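Proline dehydrogenase (Bradyrhizobium japonicum USDA 110, PDB 3HAZ) is a bifunctional flavoenzyme that probably oxidises proline to glutamate in two steps, joining an FAD-dependent proline dehydrogenase to an NAD-dependent aldehyde dehydrogenase. Local coordinates at residues A19-A22 and A23-P27; Y476-P479 and V480-L484; A385-R389 and I390-F394; R568-A571 and G572-A575; T525-D528 and Q529-D533. All coordinates share one frame; numbering follows the deposited sequence.

Overall arrangement
All five contacts are local turns or helical steps that follow one another along the chain, and none nests within or crosses another. Contact 1 is a step of helix 18-28, which lies on barrel helix 369-384. Contact 3 closes the loop that leads from that helix into strand 390-395 of the proline dehydrogenase barrel; the centres of contacts 1 and 3 are about 24 Å apart. Contact 2 then turns the chain into the short helix 480-483, close to a neighbouring subunit. Contact 5, on helix 524-536, leans on helix 604-629 of the aldehyde dehydrogenase part. Last comes contact 4, where helix 571-587 starts; its centre lies about 65 Å from that of contact 3.

Contact 1: A19-A22 and A23-P27; sequences AEIA and ARLLP
Ile21 lays its CG2 methyl against CD1 of Leu25, 3.5 Å away, where the two side chains run side by side and point the same way. They stand one turn apart on the alpha-helix 18-28, a classic i to i+4 pair. The CG2 branch of Ile21 is placed opposite its backbone N (CG1 has chi1 -68°), which turns this methyl along the helix to its partner. The backbone underneath is held twice: Ile21 O takes Leu25 N at 3.0 Å in the carbonyl plane, and Arg24 N at 2.9 Å from well above that plane. The aliphatic part of Arg24 folds back over the previous turn, its CG resting 3.6 Å from Glu20 O.

Leu25 and Leu26 also touch helix 369-384 of the proline dehydrogenase barrel: Leu25 meets Asn375 and Ala378, while Leu26 meets Leu374. Ala22 touches Met371 of the same helix. This N-terminal helix therefore lies against the outside of a barrel helix, with the side chain of Leu25 about 11 Å from the bound FAD. One step further round, Ala22 O accepts Leu26 N at 3.0 Å. Ala22 CB and Leu26 CD1 stand in looser contact, 4.4 Å apart. Pro27, having no N-H to give, breaks the bonding pattern and kinks the helix; its CD lies 4.1 Å from Ala22 O.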
loop_
_atom_site.group_PDB
_atom_site.type_symbol
_atom_site.label_atom_id
_atom_site.label_comp_id
_atom_site.label_asym_id
_atom_site.label_seq_id
_atom_site.Cartn_x
_atom_site.Cartn_y
_atom_site.Cartn_z
ATOM N N ALA A 19 4.770 -27.725 -18.247
ATOM C CA ALA A 19 4.189 -26.933 -19.328
ATOM C C ALA A 19 4.182 -27.669 -20.663
ATOM O O ALA A 19 3.174 -27.682 -21.370
ATOM C CB ALA A 19 4.925 -25.605 -19.461
ATOM N N GLU A 20 5.315 -28.272 -21.008
ATOM C CA GLU A 20 5.431 -29.022 -22.255
ATOM C C GLU A 20 4.486 -30.222 -22.283
ATOM O O GLU A 20 3.973 -30.595 -23.340
ATOM C CB GLU A 20 6.877 -29.465 -22.479
ATOM C CG GLU A 20 7.847 -28.293 -22.605
ATOM C CD GLU A 20 9.282 -28.724 -22.844
ATOM O OE1 GLU A 20 9.634 -29.864 -22.473
ATOM O OE2 GLU A 20 10.059 -27.916 -23.400
ATOM N N ILE A 21 4.264 -30.835 -21.124
ATOM C CA ILE A 21 3.302 -31.932 -21.035
ATOM C C ILE A 21 1.896 -31.383 -21.255
ATOM O O ILE A 21 1.118 -31.929 -22.037
ATOM C CB ILE A 21 3.395 -32.687 -19.681
ATOM C CG1 ILE A 21 4.722 -33.448 -19.591
ATOM C CG2 ILE A 21 2.231 -33.656 -19.521
ATOM C CD1 ILE A 21 4.956 -34.122 -18.257
ATOM N N ALA A 22 1.587 -30.282 -20.575
ATOM C CA ALA A 22 0.293 -29.628 -20.724
ATOM C C ALA A 22 0.039 -29.183 -22.168
ATOM O O ALA A 22 -1.105 -29.149 -22.618
ATOM C CB ALA A 22 0.188 -28.439 -19.774
ATOM N N ALA A 23 1.104 -28.845 -22.889
ATOM C CA ALA A 23 0.964 -28.404 -24.274
ATOM C C ALA A 23 0.466 -29.543 -25.156
ATOM O O ALA A 23 -0.101 -29.310 -26.222
ATOM C CB ALA A 23 2.289 -27.842 -24.804
ATOM N N ARG A 24 0.678 -30.776 -24.708
ATOM C CA ARG A 24 0.185 -31.944 -25.433
ATOM C C ARG A 24 -1.202 -32.352 -24.934
ATOM O O ARG A 24 -2.111 -32.588 -25.732
ATOM C CB ARG A 24 1.149 -33.127 -25.285
ATOM C CG ARG A 24 2.586 -32.852 -25.709
ATOM C CD ARG A 24 3.460 -34.102 -25.565
ATOM N NE ARG A 24 3.398 -34.681 -24.221
ATOM C CZ ARG A 24 2.707 -35.774 -23.902
ATOM N NH1 ARG A 24 2.015 -36.421 -24.832
ATOM N NH2 ARG A 24 2.707 -36.225 -22.652
ATOM N N LEU A 25 -1.358 -32.423 -23.613
ATOM C CA LEU A 25 -2.584 -32.941 -23.003
ATOM C C LEU A 25 -3.808 -32.047 -23.184
ATOM O O LEU A 25 -4.926 -32.547 -23.291
ATOM C CB LEU A 25 -2.380 -33.212 -21.506
ATOM C CG LEU A 25 -1.237 -34.135 -21.088
ATOM C CD1 LEU A 25 -1.217 -34.261 -19.572
ATOM C CD2 LEU A 25 -1.337 -35.511 -21.754
ATOM N N LEU A 26 -3.605 -30.732 -23.201
ATOM C CA LEU A 26 -4.733 -29.804 -23.280
ATOM C C LEU A 26 -5.519 -29.909 -24.593
ATOM O O LEU A 26 -6.742 -30.035 -24.575
ATOM C CB LEU A 26 -4.291 -28.360 -23.018
ATOM C CG LEU A 26 -4.007 -27.982 -21.561
ATOM C CD1 LEU A 26 -3.403 -26.588 -21.470
ATOM C CD2 LEU A 26 -5.262 -28.063 -20.716
ATOM N N PRO A 27 -4.824 -29.852 -25.738
ATOM C CA PRO A 27 -5.580 -29.976 -26.991
ATOM C C PRO A 27 -6.214 -31.356 -27.134
ATOM O O PRO A 27 -7.366 -31.460 -27.551
ATOM C CB PRO A 27 -4.514 -29.763 -28.072
ATOM C CG PRO A 27 -3.406 -29.027 -27.382
ATOM C CD PRO A 27 -3.407 -29.522 -25.969
#

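Contact 2: Y476-P479 and V480-L484; sequences YRVP and VPALL. With SO4 (sulfate ion), chain I.
A type I beta turn from Pro479 to Ala482 starts the short, weakly bonded helix 480-483, close to the FAD-binding residue Phe469. Ala482 N bonds to Pro479 O at 2.9 Å; the donor stands above the carbonyl plane, and the bond is also bent at the hydrogen (133°). Two prolines lie in the turn: Pro479 CB meets CD of the Pro481 ring at 3.7 Å, and Pro479 CD lies 3.9 Å from Ala482 CB. Val478, just before the turn, lays its CG1 branch against the turn's last residue and the next, touching Leu483 CD2 at 3.7 Å and Ala482 CB at 3.9 Å. That branch stands opposite the backbone N of Val478 (chi1 179°), and the Val478 and Leu483 side chains cross at about a right angle. Leu483 in turn packs on Phe469 and Gln472 of helix 469-473 and on Ile47 of helix 33-50.

The second subunit is also in contact: Val480 and Pro481 pack on Lys147 of that chain, and the ring of Tyr476 meets its Phe67. Away from the turn, the guanidinium of Arg477 holds a sulfate ion that probably came from the crystallisation liquor, while its NH1 also forms a salt bridge with Asp475. NH1 reaches sulfate O4 only weakly, at 3.4 Å, whereas NH2 meets sulfate O1 at 3.0 Å, an almost straight bond, with O1 at the edge of the guanidinium and in its plane.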
loop_
_atom_site.group_PDB
_atom_site.type_symbol
_atom_site.label_atom_id
_atom_site.label_comp_id
_atom_site.label_asym_id
_atom_site.label_seq_id
_atom_site.Cartn_x
_atom_site.Cartn_y
_atom_site.Cartn_z
ATOM N N TYR A 476 -21.948 -30.013 1.255
ATOM C CA TYR A 476 -23.062 -29.477 0.470
ATOM C C TYR A 476 -22.929 -27.996 0.112
ATOM O O TYR A 476 -23.761 -27.449 -0.609
ATOM C CB TYR A 476 -24.406 -29.763 1.147
ATOM C CG TYR A 476 -24.823 -31.215 1.065
ATOM C CD1 TYR A 476 -24.175 -32.097 0.206
ATOM C CD2 TYR A 476 -25.881 -31.699 1.821
ATOM C CE1 TYR A 476 -24.558 -33.426 0.123
ATOM C CE2 TYR A 476 -26.276 -33.024 1.738
ATOM C CZ TYR A 476 -25.611 -33.883 0.890
ATOM O OH TYR A 476 -26.003 -35.199 0.814
ATOM N N ARG A 477 -21.877 -27.347 0.598
ATOM C CA ARG A 477 -21.592 -25.986 0.169
ATOM C C ARG A 477 -21.093 -26.001 -1.264
ATOM O O ARG A 477 -21.203 -25.006 -1.977
ATOM C CB ARG A 477 -20.544 -25.329 1.070
ATOM C CG ARG A 477 -21.058 -24.900 2.435
ATOM C CD ARG A 477 -19.902 -24.495 3.335
ATOM N NE ARG A 477 -18.947 -25.587 3.492
ATOM C CZ ARG A 477 -17.787 -25.483 4.132
ATOM N NH1 ARG A 477 -16.986 -26.532 4.224
ATOM N NH2 ARG A 477 -17.432 -24.328 4.679
ATOM N N VAL A 478 -20.528 -27.131 -1.679
ATOM C CA VAL A 478 -19.986 -27.249 -3.027
ATOM C C VAL A 478 -21.081 -27.680 -3.989
ATOM O O VAL A 478 -21.603 -28.786 -3.873
ATOM C CB VAL A 478 -18.830 -28.270 -3.084
ATOM C CG1 VAL A 478 -18.306 -28.396 -4.507
ATOM C CG2 VAL A 478 -17.713 -27.866 -2.120
ATOM N N PRO A 479 -21.435 -26.802 -4.937
ATOM C CA PRO A 479 -22.512 -27.075 -5.894
ATOM C C PRO A 479 -22.118 -28.196 -6.841
ATOM O O PRO A 479 -20.941 -28.339 -7.160
ATOM C CB PRO A 479 -22.638 -25.759 -6.679
ATOM C CG PRO A 479 -21.894 -24.736 -5.874
ATOM C CD PRO A 479 -20.818 -25.484 -5.160
ATOM N N VAL A 480 -23.094 -28.979 -7.285
ATOM C CA VAL A 480 -22.828 -30.053 -8.229
ATOM C C VAL A 480 -22.024 -29.581 -9.449
ATOM O O VAL A 480 -21.053 -30.229 -9.843
ATOM C CB VAL A 480 -24.128 -30.739 -8.678
ATOM C CG1 VAL A 480 -23.848 -31.740 -9.794
ATOM C CG2 VAL A 480 -24.803 -31.421 -7.489
ATOM N N PRO A 481 -22.412 -28.444 -10.046
ATOM C CA PRO A 481 -21.667 -28.004 -11.232
ATOM C C PRO A 481 -20.177 -27.783 -10.959
ATOM O O PRO A 481 -19.369 -27.934 -11.875
ATOM C CB PRO A 481 -22.360 -26.690 -11.605
ATOM C CG PRO A 481 -23.752 -26.842 -11.057
ATOM C CD PRO A 481 -23.565 -27.569 -9.764
ATOM N N ALA A 482 -19.823 -27.450 -9.721
ATOM C CA ALA A 482 -18.425 -27.248 -9.348
ATOM C C ALA A 482 -17.608 -28.544 -9.410
ATOM O O ALA A 482 -16.428 -28.535 -9.767
ATOM C CB ALA A 482 -18.330 -26.629 -7.960
ATOM N N LEU A 483 -18.238 -29.653 -9.046
ATOM C CA LEU A 483 -17.577 -30.950 -9.089
ATOM C C LEU A 483 -17.390 -31.393 -10.534
ATOM O O LEU A 483 -16.656 -32.345 -10.813
ATOM C CB LEU A 483 -18.402 -31.983 -8.325
ATOM C CG LEU A 483 -18.754 -31.610 -6.883
ATOM C CD1 LEU A 483 -19.843 -32.519 -6.353
ATOM C CD2 LEU A 483 -17.524 -31.666 -5.984
ATOM N N LEU A 484 -18.047 -30.684 -11.448
ATOM C CA LEU A 484 -18.111 -31.082 -12.852
ATOM C C LEU A 484 -17.211 -30.257 -13.764
ATOM O O LEU A 484 -17.202 -30.453 -14.981
ATOM C CB LEU A 484 -19.551 -30.990 -13.354
ATOM C CG LEU A 484 -20.511 -32.027 -12.779
ATOM C CD1 LEU A 484 -21.827 -32.010 -13.541
ATOM C CD2 LEU A 484 -19.868 -33.400 -12.840
HETATM S S SO4 I . -14.415 -25.336 6.780
HETATM O O1 SO4 I . -14.796 -24.130 6.048
HETATM O O2 SO4 I . -13.275 -25.028 7.642
HETATM O O3 SO4 I . -15.531 -25.797 7.601
HETATM O O4 SO4 I . -14.044 -26.391 5.838
#

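Contact 3: A385-R389 and I390-F394; sequences ALRPR and IFPQF
Ile390 sits at the centre of this turn, with Arg387 and Arg389 flanking it and Leu386 beside it. Its backbone N bonds to Leu386 O at 3.1 Å, nearly straight at the hydrogen (170°) although the donor stands above the carbonyl plane, and this ties the end of the loop to its start. Next to that bond, Ile390 CG1 rests 3.8 Å from Leu386 CB; the CG1 branch is swung beside its own backbone N (chi1 -57°), back towards the loop. The buried Ile390 side chain also touches Leu383 of helix 369-384 and Val340 of the adjoining strand.

The aliphatic part of Arg387 crosses the Pro392 ring at about a right angle, its CG 3.8 Å from Pro392 CD. Its CA also makes a CA-H...O contact of 3.5 Å to Ile390 O, and its NE bonds to Leu384 O. Arg389 instead leads its polar end away to a salt bridge with Asp335. Between the two arginines the chain bends sharply through a cis peptide bond before Pro388.

The turn hands helix 369-384 over to strand 390-395, which lies between strands 338-343 and 416-420. Such alpha-to-beta loops sit at the N-terminal ends of the strands in a TIM-type barrel, whereas the FAD-binding residues Thr396 and His397 follow at the other end of this one.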
loop_
_atom_site.group_PDB
_atom_site.type_symbol
_atom_site.label_atom_id
_atom_site.label_comp_id
_atom_site.label_asym_id
_atom_site.label_seq_id
_atom_site.Cartn_x
_atom_site.Cartn_y
_atom_site.Cartn_z
ATOM N N ALA A 385 -7.147 -48.425 -25.543
ATOM C CA ALA A 385 -6.755 -48.786 -26.903
ATOM C C ALA A 385 -5.780 -49.963 -26.913
ATOM O O ALA A 385 -5.413 -50.456 -27.977
ATOM C CB ALA A 385 -6.152 -47.580 -27.622
ATOM N N LEU A 386 -5.369 -50.407 -25.725
ATOM C CA LEU A 386 -4.470 -51.554 -25.594
ATOM C C LEU A 386 -5.234 -52.856 -25.303
ATOM O O LEU A 386 -4.637 -53.930 -25.203
ATOM C CB LEU A 386 -3.391 -51.288 -24.528
ATOM C CG LEU A 386 -2.384 -50.173 -24.853
ATOM C CD1 LEU A 386 -1.403 -49.934 -23.702
ATOM C CD2 LEU A 386 -1.635 -50.471 -26.147
ATOM N N ARG A 387 -6.554 -52.751 -25.159
ATOM C CA ARG A 387 -7.411 -53.930 -25.134
ATOM C C ARG A 387 -7.263 -54.644 -26.482
ATOM O O ARG A 387 -7.065 -53.987 -27.505
ATOM C CB ARG A 387 -8.870 -53.523 -24.907
ATOM C CG ARG A 387 -9.134 -52.851 -23.561
ATOM C CD ARG A 387 -10.580 -52.398 -23.449
ATOM N NE ARG A 387 -10.879 -51.304 -24.370
ATOM C CZ ARG A 387 -12.098 -50.817 -24.587
ATOM N NH1 ARG A 387 -13.143 -51.334 -23.954
ATOM N NH2 ARG A 387 -12.276 -49.814 -25.441
ATOM N N PRO A 388 -7.375 -55.983 -26.499
ATOM C CA PRO A 388 -7.743 -56.874 -25.392
ATOM C C PRO A 388 -6.564 -57.442 -24.607
ATOM O O PRO A 388 -6.792 -58.092 -23.588
ATOM C CB PRO A 388 -8.447 -58.044 -26.104
ATOM C CG PRO A 388 -8.303 -57.781 -27.603
ATOM C CD PRO A 388 -7.263 -56.729 -27.763
ATOM N N ARG A 389 -5.338 -57.242 -25.076
ATOM C CA ARG A 389 -4.185 -57.789 -24.370
ATOM C C ARG A 389 -4.116 -57.222 -22.955
ATOM O O ARG A 389 -3.887 -57.952 -21.990
ATOM C CB ARG A 389 -2.885 -57.495 -25.121
ATOM C CG ARG A 389 -1.657 -58.076 -24.439
ATOM C CD ARG A 389 -0.399 -57.911 -25.280
ATOM N NE ARG A 389 -0.512 -58.559 -26.586
ATOM C CZ ARG A 389 -0.329 -59.858 -26.807
ATOM N NH1 ARG A 389 -0.034 -60.675 -25.804
ATOM N NH2 ARG A 389 -0.450 -60.344 -28.038
ATOM N N ILE A 390 -4.307 -55.914 -22.843
ATOM C CA ILE A 390 -4.344 -55.246 -21.549
ATOM C C ILE A 390 -5.796 -55.090 -21.092
ATOM O O ILE A 390 -6.635 -54.571 -21.829
ATOM C CB ILE A 390 -3.679 -53.846 -21.607
ATOM C CG1 ILE A 390 -2.236 -53.943 -22.107
ATOM C CG2 ILE A 390 -3.740 -53.157 -20.245
ATOM C CD1 ILE A 390 -1.328 -54.796 -21.228
ATOM N N PHE A 391 -6.085 -55.556 -19.881
ATOM C CA PHE A 391 -7.388 -55.345 -19.263
ATOM C C PHE A 391 -7.247 -54.224 -18.232
ATOM O O PHE A 391 -6.709 -54.442 -17.146
ATOM C CB PHE A 391 -7.877 -56.640 -18.602
ATOM C CG PHE A 391 -9.229 -56.520 -17.942
ATOM C CD1 PHE A 391 -10.393 -56.811 -18.651
ATOM C CD2 PHE A 391 -9.334 -56.148 -16.602
ATOM C CE1 PHE A 391 -11.642 -56.713 -18.044
ATOM C CE2 PHE A 391 -10.584 -56.043 -15.981
ATOM C CZ PHE A 391 -11.739 -56.324 -16.704
ATOM N N PRO A 392 -7.709 -53.013 -18.582
ATOM C CA PRO A 392 -7.544 -51.848 -17.706
ATOM C C PRO A 392 -8.505 -51.882 -16.526
ATOM O O PRO A 392 -9.642 -52.336 -16.660
ATOM C CB PRO A 392 -7.880 -50.656 -18.618
ATOM C CG PRO A 392 -7.924 -51.207 -20.020
ATOM C CD PRO A 392 -8.321 -52.651 -19.870
ATOM N N GLN A 393 -8.031 -51.406 -15.381
ATOM C CA GLN A 393 -8.827 -51.319 -14.168
ATOM C C GLN A 393 -8.673 -49.904 -13.631
ATOM O O GLN A 393 -7.593 -49.513 -13.193
ATOM C CB GLN A 393 -8.326 -52.318 -13.125
ATOM C CG GLN A 393 -8.133 -53.742 -13.655
ATOM C CD GLN A 393 -7.271 -54.591 -12.731
ATOM O OE1 GLN A 393 -6.073 -54.351 -12.585
ATOM N NE2 GLN A 393 -7.883 -55.582 -12.101
ATOM N N PHE A 394 -9.746 -49.130 -13.677
ATOM C CA PHE A 394 -9.665 -47.726 -13.315
ATOM C C PHE A 394 -10.134 -47.548 -11.883
ATOM O O PHE A 394 -11.327 -47.561 -11.606
ATOM C CB PHE A 394 -10.483 -46.879 -14.292
ATOM C CG PHE A 394 -10.087 -47.084 -15.731
ATOM C CD1 PHE A 394 -8.901 -46.554 -16.220
ATOM C CD2 PHE A 394 -10.882 -47.833 -16.585
ATOM C CE1 PHE A 394 -8.520 -46.756 -17.537
ATOM C CE2 PHE A 394 -10.510 -48.036 -17.904
ATOM C CZ PHE A 394 -9.327 -47.495 -18.381
#

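Contact 4: R568-A571 and G572-A575; sequences RTPA and GIRA
The first turn of helix 571-587, in the aldehyde dehydrogenase part, takes shape here with Pro570 at the N-cap position. Pro570 O accepts Arg574 N at 3.1 Å in the carbonyl plane, and Ile573 N more weakly at 2.9 Å. Ala571 O continues the series with Ala575 N at 2.8 Å.

The Arg574 side chain turns back over the start of the helix, bending at chi3 (-66°), so that NH1 comes within 2.8 Å of Thr569 O. The bond is weak because it is strongly bent, only 120° at the hydrogen. One face of the guanidinium is then spread over Ala571, with CA 4.1 Å above the plane and over its centre. The group also bonds through NE to Met675 O, so the arginine links the start of this helix to the end of helix 664-675.

Ile573 packs back on the two residues before the helix. Its CG2 meets Thr569 CG2 at 3.7 Å, the two side chains crossing at about a right angle, while its CD1 lies 3.9 Å from Pro570 CG alongside the proline ring. The hydroxyl of Thr569 bonds to Gly565 O in the preceding helix.

Ala571 and Arg574 rest on Phe629 of helix 604-629, and Arg568 forms a salt bridge with Asp933 of the third subunit. A sulfate ion whose nearest atom is about 3 Å from Gly572, probably from the crystallisation liquor, is consistent with the pull of a helix N terminus on anions. The whole is a helix start with proline at the N-cap position, following a short inter-helix loop.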
loop_
_atom_site.group_PDB
_atom_site.type_symbol
_atom_site.label_atom_id
_atom_site.label_comp_id
_atom_site.label_asym_id
_atom_site.label_seq_id
_atom_site.Cartn_x
_atom_site.Cartn_y
_atom_site.Cartn_z
ATOM N N ARG A 568 38.803 -4.428 5.641
ATOM C CA ARG A 568 38.340 -3.204 4.993
ATOM C C ARG A 568 37.799 -3.448 3.585
ATOM O O ARG A 568 37.328 -2.520 2.920
ATOM C CB ARG A 568 39.458 -2.156 4.964
ATOM C CG ARG A 568 39.782 -1.578 6.330
ATOM C CD ARG A 568 41.087 -0.789 6.320
ATOM N NE ARG A 568 41.354 -0.190 7.626
ATOM C CZ ARG A 568 41.794 -0.863 8.687
ATOM N NH1 ARG A 568 42.002 -0.231 9.835
ATOM N NH2 ARG A 568 42.027 -2.168 8.603
ATOM N N THR A 569 37.874 -4.691 3.123
ATOM C CA THR A 569 37.209 -5.060 1.877
ATOM C C THR A 569 35.684 -5.009 2.057
ATOM O O THR A 569 35.152 -5.551 3.023
ATOM C CB THR A 569 37.658 -6.453 1.411
ATOM O OG1 THR A 569 39.069 -6.426 1.157
ATOM C CG2 THR A 569 36.916 -6.870 0.142
ATOM N N PRO A 570 34.976 -4.332 1.137
ATOM C CA PRO A 570 33.510 -4.220 1.229
ATOM C C PRO A 570 32.813 -5.572 1.429
ATOM O O PRO A 570 33.210 -6.569 0.821
ATOM C CB PRO A 570 33.121 -3.617 -0.124
ATOM C CG PRO A 570 34.341 -2.809 -0.528
ATOM C CD PRO A 570 35.533 -3.562 0.009
ATOM N N ALA A 571 31.778 -5.592 2.268
ATOM C CA ALA A 571 31.062 -6.827 2.587
ATOM C C ALA A 571 30.518 -7.538 1.346
ATOM O O ALA A 571 30.543 -8.769 1.264
ATOM C CB ALA A 571 29.941 -6.555 3.584
ATOM N N GLY A 572 30.035 -6.765 0.381
ATOM C CA GLY A 572 29.512 -7.335 -0.852
ATOM C C GLY A 572 30.572 -8.118 -1.606
ATOM O O GLY A 572 30.286 -9.142 -2.231
ATOM N N ILE A 573 31.808 -7.636 -1.539
ATOM C CA ILE A 573 32.919 -8.313 -2.199
ATOM C C ILE A 573 33.312 -9.592 -1.452
ATOM O O ILE A 573 33.636 -10.606 -2.073
ATOM C CB ILE A 573 34.133 -7.373 -2.377
ATOM C CG1 ILE A 573 33.754 -6.201 -3.291
ATOM C CG2 ILE A 573 35.328 -8.128 -2.949
ATOM C CD1 ILE A 573 34.884 -5.214 -3.529
ATOM N N ARG A 574 33.273 -9.552 -0.121
ATOM C CA ARG A 574 33.536 -10.757 0.660
ATOM C C ARG A 574 32.443 -11.797 0.390
ATOM O O ARG A 574 32.732 -12.976 0.178
ATOM C CB ARG A 574 33.628 -10.446 2.159
ATOM C CG ARG A 574 34.532 -9.265 2.502
ATOM C CD ARG A 574 35.018 -9.308 3.949
ATOM N NE ARG A 574 33.939 -9.143 4.921
ATOM C CZ ARG A 574 33.641 -7.998 5.535
ATOM N NH1 ARG A 574 34.333 -6.900 5.279
ATOM N NH2 ARG A 574 32.643 -7.951 6.412
ATOM N N ALA A 575 31.194 -11.345 0.375
ATOM C CA ALA A 575 30.055 -12.226 0.120
ATOM C C ALA A 575 30.153 -12.870 -1.258
ATOM O O ALA A 575 29.838 -14.055 -1.437
ATOM C CB ALA A 575 28.744 -11.453 0.258
#

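Contact 5: T525-D528 and Q529-D533; sequences TALD and QLLTD
Leu531 sets its side chain back along helix 524-536 over Leu527, one turn earlier. Its CB lies 3.5 Å from Leu527 O, CG comes to 3.3 Å from the same oxygen, and the tip CD1 reaches Leu527 CG at 4.0 Å. From the other side Leu527 CD1 stands 4.1 Å from Leu531 CG, the two chains slanting across each other. Leu527 extends its own branch away from the backbone N (chi1 178°), which sets CG and the CD1 methyl beside Leu531. Beneath the pair, Leu531 N bonds to Leu527 O at 2.9 Å.

The next carbonyl is gripped twice. Asp528 O accepts both Thr532 N, at 3.0 Å, and the hydroxyl Thr532 OG1, at 2.9 Å; the two donors come from opposite faces of its carbonyl plane. The threonine hydroxyl thus gives its proton to the helix backbone, a common way for this side chain to satisfy itself within a helix.

Gln529 bends its chain at chi2 and sends its amide forward along the helix: NE2 meets Asp533 OD1 at 2.9 Å. The carboxylate oxygen lies in the amide plane of Gln529, yet is itself approached from above the carboxylate plane.

Leu527 and Leu530 rest on Phe521, and together with Leu531 they touch Leu604 at the start of helix 604-629. Gln529 and Thr532 belong to the exposed side of the helix. Such a split, leucines packed on the aldehyde dehydrogenase part and polar residues at the surface, is that of an amphipathic helix.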
loop_
_atom_site.group_PDB
_atom_site.type_symbol
_atom_site.label_atom_id
_atom_site.label_comp_id
_atom_site.label_asym_id
_atom_site.label_seq_id
_atom_site.Cartn_x
_atom_site.Cartn_y
_atom_site.Cartn_z
ATOM N N THR A 525 19.650 -43.287 -14.294
ATOM C CA THR A 525 20.507 -42.441 -15.115
ATOM C C THR A 525 21.297 -41.476 -14.235
ATOM O O THR A 525 22.495 -41.278 -14.439
ATOM C CB THR A 525 19.699 -41.641 -16.158
ATOM O OG1 THR A 525 18.980 -42.547 -17.005
ATOM C CG2 THR A 525 20.624 -40.804 -17.017
ATOM N N ALA A 526 20.621 -40.889 -13.251
ATOM C CA ALA A 526 21.250 -39.928 -12.344
ATOM C C ALA A 526 22.262 -40.593 -11.414
ATOM O O ALA A 526 23.363 -40.075 -11.217
ATOM C CB ALA A 526 20.181 -39.177 -11.527
ATOM N N LEU A 527 21.887 -41.737 -10.841
ATOM C CA LEU A 527 22.781 -42.458 -9.941
ATOM C C LEU A 527 23.992 -43.028 -10.690
ATOM O O LEU A 527 25.125 -42.959 -10.205
ATOM C CB LEU A 527 22.035 -43.578 -9.204
ATOM C CG LEU A 527 22.903 -44.418 -8.264
ATOM C CD1 LEU A 527 23.598 -43.539 -7.224
ATOM C CD2 LEU A 527 22.088 -45.510 -7.584
ATOM N N ASP A 528 23.752 -43.590 -11.871
ATOM C CA ASP A 528 24.840 -44.164 -12.668
ATOM C C ASP A 528 25.846 -43.096 -13.083
ATOM O O ASP A 528 27.053 -43.338 -13.090
ATOM C CB ASP A 528 24.300 -44.869 -13.918
ATOM C CG ASP A 528 23.505 -46.128 -13.590
ATOM O OD1 ASP A 528 23.538 -46.583 -12.424
ATOM O OD2 ASP A 528 22.847 -46.664 -14.510
ATOM N N GLN A 529 25.347 -41.911 -13.428
ATOM C CA GLN A 529 26.224 -40.827 -13.865
ATOM C C GLN A 529 27.057 -40.301 -12.701
ATOM O O GLN A 529 28.262 -40.068 -12.839
ATOM C CB GLN A 529 25.417 -39.687 -14.501
ATOM C CG GLN A 529 26.284 -38.612 -15.156
ATOM C CD GLN A 529 27.123 -39.158 -16.310
ATOM O OE1 GLN A 529 26.589 -39.697 -17.279
ATOM N NE2 GLN A 529 28.442 -39.013 -16.210
ATOM N N LEU A 530 26.409 -40.116 -11.554
ATOM C CA LEU A 530 27.095 -39.702 -10.335
ATOM C C LEU A 530 28.207 -40.683 -9.964
ATOM O O LEU A 530 29.314 -40.276 -9.627
ATOM C CB LEU A 530 26.101 -39.582 -9.173
ATOM C CG LEU A 530 26.712 -39.307 -7.797
ATOM C CD1 LEU A 530 27.570 -38.044 -7.836
ATOM C CD2 LEU A 530 25.638 -39.198 -6.719
ATOM N N LEU A 531 27.900 -41.978 -10.019
ATOM C CA LEU A 531 28.872 -43.012 -9.673
ATOM C C LEU A 531 30.067 -42.963 -10.614
ATOM O O LEU A 531 31.211 -43.064 -10.182
ATOM C CB LEU A 531 28.227 -44.401 -9.726
ATOM C CG LEU A 531 27.322 -44.785 -8.552
ATOM C CD1 LEU A 531 26.490 -46.034 -8.878
ATOM C CD2 LEU A 531 28.161 -45.000 -7.304
ATOM N N THR A 532 29.781 -42.808 -11.902
ATOM C CA THR A 532 30.809 -42.695 -12.927
ATOM C C THR A 532 31.689 -41.469 -12.697
ATOM O O THR A 532 32.915 -41.561 -12.723
ATOM C CB THR A 532 30.177 -42.603 -14.329
ATOM O OG1 THR A 532 29.498 -43.830 -14.629
ATOM C CG2 THR A 532 31.244 -42.345 -15.387
ATOM N N ASP A 533 31.056 -40.324 -12.463
ATOM C CA ASP A 533 31.781 -39.077 -12.254
ATOM C C ASP A 533 32.737 -39.191 -11.074
ATOM O O ASP A 533 33.906 -38.821 -11.176
ATOM C CB ASP A 533 30.808 -37.910 -12.045
ATOM C CG ASP A 533 30.062 -37.532 -13.320
ATOM O OD1 ASP A 533 30.439 -38.036 -14.398
ATOM O OD2 ASP A 533 29.102 -36.733 -13.245
#